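Local atomic coordinates of Lmo0325 protein (Listeria monocytogenes EGD-e, PDB entry 4RYK), a protein that probably binds DNA as an Rgg-type transcriptional regulator, pairing an N-terminal helix-turn-helix domain with an all-helical C-terminal domain. Residues A[81-86]-A[163-168]; A[87-92]-A[96-101]; A[103-108]-A[115-120]. One frame throughout, in Å; residues are numbered along the deposited sequence.

In the fold
From the N-terminal side, the chain enters helix 82-91 and turns straight back into helix 95-108; interaction 2 (87-92 with 96-101) closes that short turn. Interaction 3 (103-108 with 115-120) closes the next one, between helix 95-108 and helix 113-132, so these two contacts follow each other in series. Both are nested inside the much longer loop closed by interaction 1, in which 81-86 meets 163-168. No contacts cross. The three touch one another chiefly through Phe-82, Phe-86, Met-98, Leu-101, Arg-116, Ile-119 and Leu-120, so helices 82-91, 95-108 and 113-132 pack against one another, with helix 161-170 joined through Trp-83.

Interaction 1 (A[81-86]-A[163-168]); sequences SFWIDF and EVRIFS
Trp-83 and Arg-165 leave their helices with CG anti to the carbonyl carbon (chi1 -72° in Trp-83, and nearly the same in Arg-165), which sends the indole and the arginine chain toward each other. From CG to NE the arginine is extended, and it runs over one face of the indole. Its CD sits above the five-membered ring, 3.5 Å from CD to the centroid and only 6° off the ring normal, a well-formed CH-pi contact. Further back, Arg-165 CB covers the six-membered part, 3.8 Å from Trp-83 CZ2. The guanidinium, its plane turned 21° from that of the ring, approaches obliquely. Arginine suits this place because its long aliphatic part can lie on the indole while its charged end passes beyond the ring. Ile-166 fills in at the ring's edge, near its plane, where isoleucine offers a purely apolar branch, with CG1 4.0 Å from Trp-83 CZ2.

The opposite face of the indole is covered by Phe-82, whose CD2 stands 3.6 Å above the plane of the Trp-83 ring, over its centre. Tryptophan is broad enough to be layered between a neighbour on its own helix and a chain from helix 161-170. The indole NE1 is hydrogen-bonded to OE1 of Glu-162, also on helix 161-170, so this bond joins the same two helices just beyond the segment. Glu-162 in turn forms a salt bridge with Arg-116. The contact itself, partly buried, probably draws on dispersion and the electron-rich indole face, with the Glu-162 bond helping to hold the ring's rotation.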
loop_
_atom_site.group_PDB
_atom_site.type_symbol
_atom_site.label_atom_id
_atom_site.label_comp_id
_atom_site.label_asym_id
_atom_site.label_seq_id
_atom_site.Cartn_x
_atom_site.Cartn_y
_atom_site.Cartn_z
ATOM N N SER A 81 13.592 -8.053 -6.407
ATOM C CA SER A 81 12.340 -8.392 -7.041
ATOM C C SER A 81 12.077 -9.906 -6.997
ATOM O O SER A 81 11.203 -10.417 -7.735
ATOM C CB SER A 81 12.411 -7.907 -8.490
ATOM O OG SER A 81 13.580 -8.462 -9.087
ATOM N N PHE A 82 12.800 -10.649 -6.136
ATOM C CA PHE A 82 12.597 -12.088 -6.104
ATOM C C PHE A 82 11.133 -12.439 -6.007
ATOM O O PHE A 82 10.634 -13.226 -6.821
ATOM C CB PHE A 82 13.357 -12.779 -4.963
ATOM C CG PHE A 82 13.074 -14.251 -4.879
ATOM C CD1 PHE A 82 13.751 -15.134 -5.682
ATOM C CD2 PHE A 82 12.090 -14.746 -4.004
ATOM C CE1 PHE A 82 13.468 -16.506 -5.622
ATOM C CE2 PHE A 82 11.814 -16.089 -3.946
ATOM C CZ PHE A 82 12.512 -16.985 -4.763
ATOM N N TRP A 83 10.424 -11.912 -5.017
ATOM C CA TRP A 83 9.061 -12.422 -4.749
ATOM C C TRP A 83 8.073 -12.003 -5.856
ATOM O O TRP A 83 7.207 -12.779 -6.258
ATOM C CB TRP A 83 8.550 -12.011 -3.363
ATOM C CG TRP A 83 9.254 -12.779 -2.268
ATOM C CD1 TRP A 83 10.198 -12.320 -1.421
ATOM C CD2 TRP A 83 9.092 -14.166 -1.982
ATOM N NE1 TRP A 83 10.608 -13.347 -0.577
ATOM C CE2 TRP A 83 9.949 -14.486 -0.934
ATOM C CE3 TRP A 83 8.293 -15.174 -2.526
ATOM C CZ2 TRP A 83 10.055 -15.770 -0.435
ATOM C CZ3 TRP A 83 8.387 -16.448 -2.019
ATOM C CH2 TRP A 83 9.249 -16.732 -0.979
ATOM N N ILE A 84 8.220 -10.780 -6.338
ATOM C CA ILE A 84 7.441 -10.318 -7.496
ATOM C C ILE A 84 7.660 -11.263 -8.688
ATOM O O ILE A 84 6.704 -11.751 -9.297
ATOM C CB ILE A 84 7.889 -8.915 -7.917
ATOM C CG1 ILE A 84 7.460 -7.879 -6.864
ATOM C CG2 ILE A 84 7.334 -8.569 -9.295
ATOM C CD1 ILE A 84 8.339 -6.632 -6.844
ATOM N N ASP A 85 8.925 -11.522 -9.006
ATOM C CA ASP A 85 9.246 -12.371 -10.168
ATOM C C ASP A 85 8.729 -13.755 -9.955
ATOM O O ASP A 85 8.172 -14.355 -10.859
ATOM C CB ASP A 85 10.743 -12.471 -10.385
ATOM C CG ASP A 85 11.365 -11.142 -10.709
ATOM O OD1 ASP A 85 10.625 -10.271 -11.166
ATOM O OD2 ASP A 85 12.590 -10.966 -10.492
ATOM N N PHE A 86 8.912 -14.279 -8.752
ATOM C CA PHE A 86 8.546 -15.668 -8.510
ATOM C C PHE A 86 7.045 -15.886 -8.620
ATOM O O PHE A 86 6.556 -16.900 -9.136
ATOM C CB PHE A 86 9.022 -16.097 -7.114
ATOM C CG PHE A 86 8.637 -17.497 -6.758
ATOM C CD1 PHE A 86 9.185 -18.587 -7.456
ATOM C CD2 PHE A 86 7.695 -17.744 -5.775
ATOM C CE1 PHE A 86 8.829 -19.890 -7.151
ATOM C CE2 PHE A 86 7.338 -19.043 -5.449
ATOM C CZ PHE A 86 7.914 -20.119 -6.132
ATOM N N GLU A 163 9.641 -14.443 6.055
ATOM C CA GLU A 163 9.254 -15.758 6.553
ATOM C C GLU A 163 7.791 -16.006 6.337
ATOM O O GLU A 163 7.384 -17.137 6.087
ATOM C CB GLU A 163 9.619 -15.914 8.031
ATOM C CG GLU A 163 11.117 -16.077 8.277
ATOM C CD GLU A 163 11.886 -14.749 8.156
ATOM O OE1 GLU A 163 11.396 -13.703 8.632
ATOM O OE2 GLU A 163 12.985 -14.723 7.575
ATOM N N VAL A 164 6.988 -14.951 6.385
ATOM C CA VAL A 164 5.563 -15.046 6.065
ATOM C C VAL A 164 5.402 -15.550 4.629
ATOM O O VAL A 164 4.614 -16.447 4.349
ATOM C CB VAL A 164 4.812 -13.688 6.216
ATOM C CG1 VAL A 164 3.390 -13.861 5.855
ATOM C CG2 VAL A 164 4.858 -13.210 7.649
ATOM N N ARG A 165 6.191 -15.012 3.712
ATOM C CA ARG A 165 6.143 -15.494 2.319
ATOM C C ARG A 165 6.677 -16.911 2.189
ATOM O O ARG A 165 6.131 -17.714 1.467
ATOM C CB ARG A 165 6.983 -14.578 1.462
ATOM C CG ARG A 165 6.348 -13.226 1.291
ATOM C CD ARG A 165 7.431 -12.276 0.871
ATOM N NE ARG A 165 6.760 -11.112 0.443
ATOM C CZ ARG A 165 7.016 -9.874 0.771
ATOM N NH1 ARG A 165 8.084 -9.469 1.536
ATOM N NH2 ARG A 165 6.174 -9.012 0.216
ATOM N N ILE A 166 7.751 -17.223 2.903
ATOM C CA ILE A 166 8.297 -18.562 2.833
ATOM C C ILE A 166 7.253 -19.575 3.327
ATOM O O ILE A 166 6.963 -20.578 2.656
ATOM C CB ILE A 166 9.603 -18.666 3.622
ATOM C CG1 ILE A 166 10.737 -17.964 2.871
ATOM C CG2 ILE A 166 9.953 -20.137 3.831
ATOM C CD1 ILE A 166 11.935 -17.642 3.732
ATOM N N PHE A 167 6.657 -19.270 4.483
ATOM C CA PHE A 167 5.689 -20.124 5.129
ATOM C C PHE A 167 4.570 -20.367 4.184
ATOM O O PHE A 167 4.095 -21.509 4.043
ATOM C CB PHE A 167 5.100 -19.458 6.352
ATOM C CG PHE A 167 4.103 -20.274 7.061
ATOM C CD1 PHE A 167 4.434 -21.544 7.505
ATOM C CD2 PHE A 167 2.876 -19.765 7.371
ATOM C CE1 PHE A 167 3.527 -22.300 8.229
ATOM C CE2 PHE A 167 1.970 -20.508 8.097
ATOM C CZ PHE A 167 2.284 -21.773 8.505
ATOM N N SER A 168 4.136 -19.321 3.515
ATOM C CA SER A 168 2.999 -19.529 2.681
ATOM C C SER A 168 3.301 -20.457 1.460
ATOM O O SER A 168 2.383 -21.097 0.992
ATOM C CB SER A 168 2.389 -18.213 2.260
ATOM O OG SER A 168 3.144 -17.758 1.199
#

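Interaction 2 (A[87-92]-A[96-101]); sequences VELSGK and VGMQAL
Leu-89 and Met-98 carry the nearest alpha carbons, 6.4 Å from CA to CA, where the short helical segments 87-91 and 96-101 run nearly antiparallel, at 152° with their axes 9.5 Å apart. Gly-97 lets Leu-89 come this close. Having no side chain, the glycine presents its backbone to the leucine's forked end: Leu-89 CD2 rests 3.8 Å from Gly-97 CA, while the other branch, CD1, lies over the Gly-97 carbonyl. That same CD1 meets Leu-101 CD2 at 4.0 Å, so one branched side chain joins two successive helical turns of its partner.

Met-98, built as selenomethionine, reaches across in the other direction. Its chain is extended beyond CG (chi2 -152°), which carries the terminal CE past Leu-89 to the backbone of Ser-90, 3.4 Å from CE to Ser-90 CA. On the way its CG packs against Leu-89 CB at 3.9 Å. A long unbranched side chain suits this position, since it can span the gap to Ser-90 and still touch Phe-86 and helix 113-132. Ser-90, small enough to admit the methyl group, turns OG back to a weak hydrogen bond with Phe-86 O. Close antiparallel packing across a very short turn makes this an alpha-alpha hairpin, consistent with the TPR-like helical domain expected of Rgg-type regulators.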
loop_
_atom_site.group_PDB
_atom_site.type_symbol
_atom_site.label_atom_id
_atom_site.label_comp_id
_atom_site.label_asym_id
_atom_site.label_seq_id
_atom_site.Cartn_x
_atom_site.Cartn_y
_atom_site.Cartn_z
ATOM N N VAL A 87 6.307 -14.937 -8.084
ATOM C CA VAL A 87 4.859 -14.990 -8.119
ATOM C C VAL A 87 4.345 -14.922 -9.552
ATOM O O VAL A 87 3.474 -15.689 -9.973
ATOM C CB VAL A 87 4.317 -13.803 -7.291
ATOM C CG1 VAL A 87 2.832 -13.566 -7.524
ATOM C CG2 VAL A 87 4.607 -14.051 -5.817
ATOM N N GLU A 88 4.896 -14.000 -10.320
ATOM C CA GLU A 88 4.541 -13.921 -11.725
ATOM C C GLU A 88 4.841 -15.227 -12.470
ATOM O O GLU A 88 4.000 -15.736 -13.178
ATOM C CB GLU A 88 5.273 -12.780 -12.371
ATOM C CG GLU A 88 5.042 -12.752 -13.853
ATOM C CD GLU A 88 5.335 -11.399 -14.416
ATOM O OE1 GLU A 88 6.193 -10.715 -13.815
ATOM O OE2 GLU A 88 4.706 -11.025 -15.435
ATOM N N LEU A 89 6.037 -15.773 -12.308
ATOM C CA LEU A 89 6.378 -17.033 -12.959
ATOM C C LEU A 89 5.497 -18.193 -12.489
ATOM O O LEU A 89 5.005 -18.969 -13.302
ATOM C CB LEU A 89 7.839 -17.349 -12.697
ATOM C CG LEU A 89 8.855 -16.365 -13.269
ATOM C CD1 LEU A 89 10.224 -16.537 -12.650
ATOM C CD2 LEU A 89 8.934 -16.571 -14.756
ATOM N N SER A 90 5.336 -18.336 -11.172
ATOM C CA SER A 90 4.450 -19.368 -10.610
ATOM C C SER A 90 3.076 -19.289 -11.218
ATOM O O SER A 90 2.517 -20.289 -11.672
ATOM C CB SER A 90 4.292 -19.193 -9.096
ATOM O OG SER A 90 5.396 -19.778 -8.484
ATOM N N GLY A 91 2.533 -18.076 -11.177
ATOM C CA GLY A 91 1.207 -17.786 -11.669
ATOM C C GLY A 91 0.943 -18.244 -13.085
ATOM O O GLY A 91 -0.115 -18.793 -13.346
ATOM N N LYS A 92 1.881 -18.021 -14.005
ATOM C CA LYS A 92 1.722 -18.583 -15.357
ATOM C C LYS A 92 2.650 -19.801 -15.612
ATOM O O LYS A 92 2.990 -20.131 -16.759
ATOM C CB LYS A 92 1.715 -17.493 -16.465
ATOM C CG LYS A 92 2.773 -16.403 -16.426
ATOM C CD LYS A 92 4.127 -16.954 -16.854
ATOM C CE LYS A 92 4.955 -15.935 -17.626
ATOM N NZ LYS A 92 5.430 -14.830 -16.747
ATOM N N VAL A 96 10.602 -22.644 -17.557
ATOM C CA VAL A 96 11.790 -22.086 -18.186
ATOM C C VAL A 96 12.217 -20.788 -17.507
ATOM O O VAL A 96 13.369 -20.630 -17.152
ATOM C CB VAL A 96 11.582 -21.882 -19.697
ATOM C CG1 VAL A 96 12.816 -21.263 -20.350
ATOM C CG2 VAL A 96 11.225 -23.211 -20.360
ATOM N N GLY A 97 11.276 -19.887 -17.240
ATOM C CA GLY A 97 11.599 -18.636 -16.527
ATOM C C GLY A 97 12.097 -18.846 -15.078
ATOM O O GLY A 97 13.017 -18.173 -14.608
HETATM N N MSE A 98 11.511 -19.801 -14.374
HETATM C CA MSE A 98 11.969 -20.088 -13.019
HETATM C C MSE A 98 13.359 -20.594 -13.032
HETATM O O MSE A 98 14.152 -20.269 -12.136
HETATM C CB MSE A 98 11.179 -21.200 -12.389
HETATM C CG MSE A 98 9.737 -20.796 -12.389
HETATM SE SE MSE A 98 8.953 -21.718 -10.874
HETATM C CE MSE A 98 7.120 -21.280 -11.348
ATOM N N GLN A 99 13.684 -21.446 -14.011
ATOM C CA GLN A 99 15.036 -21.992 -14.071
ATOM C C GLN A 99 16.060 -20.863 -14.297
ATOM O O GLN A 99 17.147 -20.872 -13.715
ATOM C CB GLN A 99 15.147 -23.034 -15.175
ATOM C CG GLN A 99 16.534 -23.616 -15.372
ATOM C CD GLN A 99 16.974 -24.428 -14.174
ATOM O OE1 GLN A 99 16.305 -25.376 -13.756
ATOM N NE2 GLN A 99 18.103 -24.046 -13.605
ATOM N N ALA A 100 15.694 -19.891 -15.115
ATOM C CA ALA A 100 16.546 -18.702 -15.337
ATOM C C ALA A 100 16.674 -17.856 -14.069
ATOM O O ALA A 100 17.763 -17.404 -13.689
ATOM C CB ALA A 100 15.965 -17.859 -16.479
ATOM N N LEU A 101 15.561 -17.647 -13.386
ATOM C CA LEU A 101 15.654 -16.989 -12.099
ATOM C C LEU A 101 16.568 -17.773 -11.150
ATOM O O LEU A 101 17.380 -17.189 -10.432
ATOM C CB LEU A 101 14.284 -16.804 -11.506
ATOM C CG LEU A 101 14.267 -16.087 -10.169
ATOM C CD1 LEU A 101 14.818 -14.686 -10.315
ATOM C CD2 LEU A 101 12.866 -16.029 -9.631
#

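Interaction 3 (A[103-108]-A[115-120]); sequences DKITLE and VRKAIL
Ile-105 meets Lys-117 and Leu-120 with no ring or other flat group taking part; aliphatic chains and one threonine hydroxyl make the contact. The guanidinium of Arg-116 lies beside it but has other partners: a salt bridge to Asp-80, packing against Phe-82 and Trp-83, and Met-61 of the second subunit.

Ile-105 places CG1 between the backbone N and the carbonyl carbon (chi1 72°), the crowded position, and from there the chain points across at helix 113-132. Its end methyl thereby reaches a buried apolar spot, where CD1 meets Leu-120 CD1 tip to tip at 3.6 Å. Ile-105 and Lys-117 run alongside each other, pointing opposite ways, with Ile-105 CD1 3.7 Å from Lys-117 CG. The short helical segments are nearly antiparallel, at 158° with axes 10.4 Å apart, and form the second alpha-alpha hairpin in a row within a domain of the Rgg C-terminal family, which is grouped with the TPR helical repeats.

Lysine suits this buried place because its methylenes pack on Ile-105 while the chain, bent at chi3 (-76°), turns NZ back toward the start of its own helix, to a weak hydrogen bond with Ser-113 OG and a long, weak ion pair with Glu-114. Thr-106 lies across the lysine chain, with OG1 3.6 Å from Lys-117 CD; threonine at this rim can offer its hydroxyl to the methylenes while bonding weakly to Leu-102 O of its own helix. Leu-120 also packs on Met-98, Leu-101 and Phe-86.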
loop_
_atom_site.group_PDB
_atom_site.type_symbol
_atom_site.label_atom_id
_atom_site.label_comp_id
_atom_site.label_asym_id
_atom_site.label_seq_id
_atom_site.Cartn_x
_atom_site.Cartn_y
_atom_site.Cartn_z
ATOM N N ASP A 103 19.112 -19.861 -11.982
ATOM C CA ASP A 103 20.491 -19.639 -12.466
ATOM C C ASP A 103 21.059 -18.288 -12.034
ATOM O O ASP A 103 22.211 -18.202 -11.614
ATOM C CB ASP A 103 20.563 -19.725 -13.997
ATOM C CG ASP A 103 20.240 -21.150 -14.556
ATOM O OD1 ASP A 103 20.173 -22.163 -13.828
ATOM O OD2 ASP A 103 20.048 -21.272 -15.771
ATOM N N LYS A 104 20.261 -17.236 -12.140
ATOM C CA LYS A 104 20.737 -15.907 -11.757
ATOM C C LYS A 104 21.121 -15.844 -10.286
ATOM O O LYS A 104 22.261 -15.544 -9.965
ATOM C CB LYS A 104 19.687 -14.842 -12.067
ATOM C CG LYS A 104 19.981 -13.470 -11.460
ATOM C CD LYS A 104 19.302 -12.330 -12.210
ATOM C CE LYS A 104 17.785 -12.390 -12.133
ATOM N NZ LYS A 104 17.264 -11.787 -10.872
ATOM N N ILE A 105 20.184 -16.157 -9.392
ATOM C CA ILE A 105 20.456 -16.057 -7.960
ATOM C C ILE A 105 21.553 -17.019 -7.517
ATOM O O ILE A 105 22.233 -16.794 -6.528
ATOM C CB ILE A 105 19.189 -16.237 -7.072
ATOM C CG1 ILE A 105 18.703 -17.662 -7.044
ATOM C CG2 ILE A 105 18.034 -15.359 -7.538
ATOM C CD1 ILE A 105 17.394 -17.774 -6.313
ATOM N N THR A 106 21.715 -18.094 -8.257
ATOM C CA THR A 106 22.829 -18.984 -8.046
ATOM C C THR A 106 24.187 -18.303 -8.274
ATOM O O THR A 106 25.122 -18.571 -7.529
ATOM C CB THR A 106 22.674 -20.236 -8.930
ATOM O OG1 THR A 106 21.831 -21.168 -8.246
ATOM C CG2 THR A 106 24.004 -20.891 -9.227
ATOM N N LEU A 107 24.309 -17.439 -9.287
ATOM C CA LEU A 107 25.607 -16.787 -9.572
ATOM C C LEU A 107 26.052 -15.781 -8.495
ATOM O O LEU A 107 27.239 -15.614 -8.248
ATOM C CB LEU A 107 25.611 -16.144 -10.959
ATOM C CG LEU A 107 25.378 -17.176 -12.056
ATOM C CD1 LEU A 107 25.443 -16.475 -13.405
ATOM C CD2 LEU A 107 26.358 -18.355 -11.964
ATOM N N GLU A 108 25.108 -15.130 -7.837
ATOM C CA GLU A 108 25.440 -14.366 -6.632
ATOM C C GLU A 108 25.975 -15.304 -5.507
ATOM O O GLU A 108 26.976 -15.006 -4.858
ATOM C CB GLU A 108 24.216 -13.558 -6.165
ATOM C CG GLU A 108 23.683 -13.942 -4.797
ATOM C CD GLU A 108 22.184 -13.860 -4.689
ATOM O OE1 GLU A 108 21.594 -12.964 -5.327
ATOM O OE2 GLU A 108 21.606 -14.705 -3.964
ATOM N N VAL A 115 17.339 -20.892 0.969
ATOM C CA VAL A 115 15.894 -21.130 1.116
ATOM C C VAL A 115 15.169 -20.694 -0.121
ATOM O O VAL A 115 14.305 -21.390 -0.595
ATOM C CB VAL A 115 15.304 -20.408 2.306
ATOM C CG1 VAL A 115 13.841 -20.751 2.478
ATOM C CG2 VAL A 115 16.018 -20.884 3.499
ATOM N N ARG A 116 15.537 -19.551 -0.672
ATOM C CA ARG A 116 14.878 -19.096 -1.901
ATOM C C ARG A 116 15.146 -20.045 -3.022
ATOM O O ARG A 116 14.236 -20.372 -3.803
ATOM C CB ARG A 116 15.312 -17.686 -2.250
ATOM C CG ARG A 116 14.683 -16.671 -1.313
ATOM C CD ARG A 116 15.100 -15.259 -1.672
ATOM N NE ARG A 116 14.445 -14.198 -0.887
ATOM C CZ ARG A 116 14.550 -12.913 -1.214
ATOM N NH1 ARG A 116 15.268 -12.560 -2.278
ATOM N NH2 ARG A 116 13.975 -11.973 -0.481
ATOM N N LYS A 117 16.374 -20.518 -3.113
ATOM C CA LYS A 117 16.702 -21.534 -4.141
ATOM C C LYS A 117 15.933 -22.810 -3.947
ATOM O O LYS A 117 15.461 -23.397 -4.914
ATOM C CB LYS A 117 18.178 -21.837 -4.160
ATOM C CG LYS A 117 18.966 -20.652 -4.674
ATOM C CD LYS A 117 20.415 -20.994 -4.954
ATOM C CE LYS A 117 21.245 -21.101 -3.701
ATOM N NZ LYS A 117 22.583 -20.485 -3.966
ATOM N N ALA A 118 15.763 -23.222 -2.694
ATOM C CA ALA A 118 15.004 -24.451 -2.432
ATOM C C ALA A 118 13.562 -24.273 -2.886
ATOM O O ALA A 118 12.940 -25.167 -3.450
ATOM C CB ALA A 118 15.094 -24.836 -0.955
ATOM N N ILE A 119 13.017 -23.086 -2.679
ATOM C CA ILE A 119 11.630 -22.843 -3.088
ATOM C C ILE A 119 11.478 -22.982 -4.597
ATOM O O ILE A 119 10.578 -23.661 -5.113
ATOM C CB ILE A 119 11.133 -21.476 -2.557
ATOM C CG1 ILE A 119 10.760 -21.636 -1.072
ATOM C CG2 ILE A 119 9.909 -20.985 -3.309
ATOM C CD1 ILE A 119 10.705 -20.329 -0.357
ATOM N N LEU A 120 12.387 -22.361 -5.303
ATOM C CA LEU A 120 12.387 -22.430 -6.721
ATOM C C LEU A 120 12.564 -23.871 -7.223
ATOM O O LEU A 120 11.873 -24.299 -8.134
ATOM C CB LEU A 120 13.520 -21.563 -7.242
ATOM C CG LEU A 120 13.261 -20.105 -7.580
ATOM C CD1 LEU A 120 14.589 -19.435 -7.882
ATOM C CD2 LEU A 120 12.367 -19.970 -8.797
#